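Side-chain contact in probable acetyltransferase (Agrobacterium tumefaciens, PDB 2GE3), which probably transfers the acetyl group of acetyl coenzyme A to an amine of an unidentified acceptor, as a member of the GNAT acetyltransferase family: residues A[93-96]-A[97-100]. Numbering follows the deposited sequence.
With ACO (acetyl coenzyme *a), chain E.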
loop_
_atom_site.group_PDB
_atom_site.type_symbol
_atom_site.label_atom_id
_atom_site.label_comp_id
_atom_site.label_asym_id
_atom_site.label_seq_id
_atom_site.Cartn_x
_atom_site.Cartn_y
_atom_site.Cartn_z
ATOM N N ILE A 93 20.587 -5.627 3.439
ATOM C CA ILE A 93 22.021 -5.646 3.696
ATOM C C ILE A 93 22.529 -6.963 3.097
ATOM O O ILE A 93 21.877 -7.994 3.275
ATOM C CB ILE A 93 22.299 -5.546 5.264
ATOM C CG1 ILE A 93 21.886 -4.174 5.811
ATOM C CG2 ILE A 93 23.773 -5.811 5.626
ATOM C CD1 ILE A 93 22.176 -3.965 7.266
ATOM N N LEU A 94 23.696 -6.913 2.437
ATOM C CA LEU A 94 24.377 -8.059 1.914
ATOM C C LEU A 94 24.648 -9.048 3.062
ATOM O O LEU A 94 24.929 -8.629 4.169
ATOM C CB LEU A 94 25.699 -7.640 1.209
ATOM C CG LEU A 94 25.541 -6.833 -0.089
ATOM C CD1 LEU A 94 26.875 -6.737 -0.816
ATOM C CD2 LEU A 94 24.425 -7.442 -0.977
ATOM N N PRO A 95 24.518 -10.361 2.795
ATOM C CA PRO A 95 24.619 -11.395 3.837
ATOM C C PRO A 95 25.849 -11.296 4.750
ATOM O O PRO A 95 25.686 -11.454 5.995
ATOM C CB PRO A 95 24.608 -12.708 3.046
ATOM C CG PRO A 95 23.928 -12.414 1.737
ATOM C CD PRO A 95 24.260 -10.929 1.446
ATOM N N ALA A 96 27.050 -11.018 4.195
ATOM C CA ALA A 96 28.244 -10.900 5.009
ATOM C C ALA A 96 28.171 -9.756 6.021
ATOM O O ALA A 96 28.944 -9.724 6.972
ATOM C CB ALA A 96 29.572 -10.636 4.079
ATOM N N TYR A 97 27.268 -8.788 5.833
ATOM C CA TYR A 97 27.295 -7.615 6.739
ATOM C C TYR A 97 26.145 -7.582 7.739
ATOM O O TYR A 97 26.007 -6.654 8.482
ATOM C CB TYR A 97 27.360 -6.355 5.922
ATOM C CG TYR A 97 28.649 -6.242 5.099
ATOM C CD1 TYR A 97 29.728 -5.498 5.616
ATOM C CD2 TYR A 97 28.781 -6.822 3.817
ATOM C CE1 TYR A 97 30.910 -5.332 4.880
ATOM C CE2 TYR A 97 30.000 -6.697 3.083
ATOM C CZ TYR A 97 31.031 -5.945 3.629
ATOM O OH TYR A 97 32.210 -5.697 2.969
ATOM N N ARG A 98 25.321 -8.617 7.735
ATOM C CA ARG A 98 24.196 -8.704 8.684
ATOM C C ARG A 98 24.634 -9.022 10.091
ATOM O O ARG A 98 25.729 -9.572 10.336
ATOM C CB ARG A 98 23.144 -9.734 8.246
ATOM C CG ARG A 98 22.565 -9.418 6.870
ATOM C CD ARG A 98 21.697 -10.524 6.269
ATOM N NE ARG A 98 21.374 -10.143 4.883
ATOM C CZ ARG A 98 20.921 -10.933 3.934
ATOM N NH1 ARG A 98 20.756 -12.247 4.166
ATOM N NH2 ARG A 98 20.717 -10.414 2.712
ATOM N N ASN A 99 23.682 -8.768 10.991
ATOM C CA ASN A 99 23.769 -9.116 12.381
ATOM C C ASN A 99 24.924 -8.427 13.059
ATOM O O ASN A 99 25.441 -8.908 14.045
ATOM C CB ASN A 99 23.834 -10.648 12.574
ATOM C CG ASN A 99 23.218 -11.079 13.928
ATOM O OD1 ASN A 99 23.625 -12.076 14.527
ATOM N ND2 ASN A 99 22.280 -10.287 14.431
ATOM N N LYS A 100 25.328 -7.266 12.583
ATOM C CA LYS A 100 26.477 -6.610 13.215
ATOM C C LYS A 100 26.115 -5.155 13.631
ATOM O O LYS A 100 26.980 -4.347 13.818
ATOM C CB LYS A 100 27.673 -6.622 12.244
ATOM C CG LYS A 100 28.323 -8.044 11.990
ATOM C CD LYS A 100 29.523 -7.890 10.988
ATOM C CE LYS A 100 29.832 -9.149 10.223
ATOM N NZ LYS A 100 28.589 -9.859 9.766
HETATM N N1A ACO E . 15.962 -14.091 15.658
HETATM C C2A ACO E . 15.752 -13.163 16.593
HETATM N N3A ACO E . 16.554 -12.087 16.686
HETATM C C4A ACO E . 17.615 -11.935 15.854
HETATM C C5A ACO E . 17.882 -12.885 14.815
HETATM C C6A ACO E . 16.980 -14.029 14.748
HETATM N N6A ACO E . 17.225 -14.947 13.724
HETATM N N7A ACO E . 19.050 -12.505 14.157
HETATM C C8A ACO E . 19.474 -11.355 14.683
HETATM N N9A ACO E . 18.636 -11.048 15.709
HETATM C C1B ACO E . 18.745 -9.850 16.502
HETATM C C2B ACO E . 20.150 -9.427 16.896
HETATM O O2B ACO E . 20.389 -10.032 18.186
HETATM C C3B ACO E . 19.880 -7.916 16.916
HETATM O O3B ACO E . 19.074 -7.612 18.065
HETATM P P3B ACO E . 19.623 -7.227 19.564
HETATM O O7A ACO E . 20.314 -8.404 20.244
HETATM O O8A ACO E . 18.244 -6.965 20.172
HETATM O O9A ACO E . 20.677 -6.197 19.325
HETATM C C4B ACO E . 18.937 -7.631 15.746
HETATM O O4B ACO E . 18.196 -8.837 15.610
HETATM C C5B ACO E . 19.719 -7.389 14.425
HETATM O O5B ACO E . 20.265 -6.079 14.471
HETATM P P1A ACO E . 21.260 -5.498 13.439
HETATM O O1A ACO E . 21.125 -4.036 13.642
HETATM O O2A ACO E . 22.475 -6.334 13.778
HETATM O O3A ACO E . 20.550 -5.966 12.057
HETATM P P2A ACO E . 21.131 -6.122 10.613
HETATM O O4A ACO E . 22.384 -5.375 10.279
HETATM O O5A ACO E . 21.160 -7.612 10.411
HETATM O O6A ACO E . 19.918 -5.447 9.726
HETATM C CBP ACO E . 18.132 -6.447 8.389
HETATM C CCP ACO E . 18.608 -6.049 9.797
HETATM C CDP ACO E . 16.796 -7.243 8.570
HETATM C CEP ACO E . 17.929 -5.221 7.500
HETATM C CAP ACO E . 19.203 -7.293 7.589
HETATM O OAP ACO E . 19.448 -8.432 8.377
HETATM C C9P ACO E . 18.876 -7.788 6.208
HETATM O O9P ACO E . 19.145 -7.092 5.230
HETATM N N8P ACO E . 18.311 -9.004 6.065
HETATM C C7P ACO E . 17.887 -9.433 4.712
HETATM C C6P ACO E . 16.881 -8.511 4.055
HETATM C C5P ACO E . 15.699 -8.049 4.872
HETATM O O5P ACO E . 15.126 -8.768 5.685
HETATM N N4P ACO E . 15.259 -6.811 4.607
HETATM C C3P ACO E . 14.367 -6.128 5.522
HETATM C C2P ACO E . 13.021 -6.811 5.504
HETATM S S1P ACO E . 12.229 -6.551 3.936
HETATM C C ACO E . 10.900 -6.573 4.948
HETATM O O ACO E . 11.074 -6.291 6.102
HETATM C CH3 ACO E . 9.576 -6.848 4.279
#
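Two nitrogens along one flank of the Arg98 guanidinium converge on the carbonyl oxygen of Ile93: NE and NH2 each donate to Ile93 O over 2.7 Å. That oxygen lies at the guanidinium edge, only 10° out of its plane, and NH2 meets it in the carbonyl plane, whereas NE is tilted 33° from it. Two donors on one acceptor fix the rotation of the guanidinium, whose faces are then sandwiched: C7P of the cofactor sits centrally over one, 3.4 Å above the plane, and Pro95 CA lies off-centre over the other. The Arg98 side chain, nearly straight from CG through NE, runs beside the pantetheine arm and brings CD to 3.7 Å from ACO N8P.

The CG2 branch of Ile93, set opposite the backbone N, packs against Tyr97 CB at 3.6 Å, with the two side chains roughly perpendicular. The next shell is backbone: residues 95-97 form a short 3-10 turn, in which Tyr97 N donates to Leu94 O, and Arg98 N reaches Pro95 O in a weak bond. Lys100, bent at its last torsion, turns NZ back to Ala96 O at 2.8 Å and to Arg98 O, bridging a carbonyl of the 3-10 turn and one just after it. Asn99 N, which follows the turn, bonds the cofactor oxygen O5A at 2.8 Å with an N-H...O angle of 168°; Gly101 N, Gly103 N and Ala104 N extend this backbone binding of acetyl coenzyme A, the hallmark pyrophosphate loop of GNAT enzymes.

Further out, Glu31 forms a salt bridge with Arg98 NH2. The loop links strand 86-93 to helix 102-117, with Leu94 against helix 18-29, Tyr97 touching Ile70 of strand 68-77, and Ile93 and Tyr97 both meeting Leu102 at the helix start.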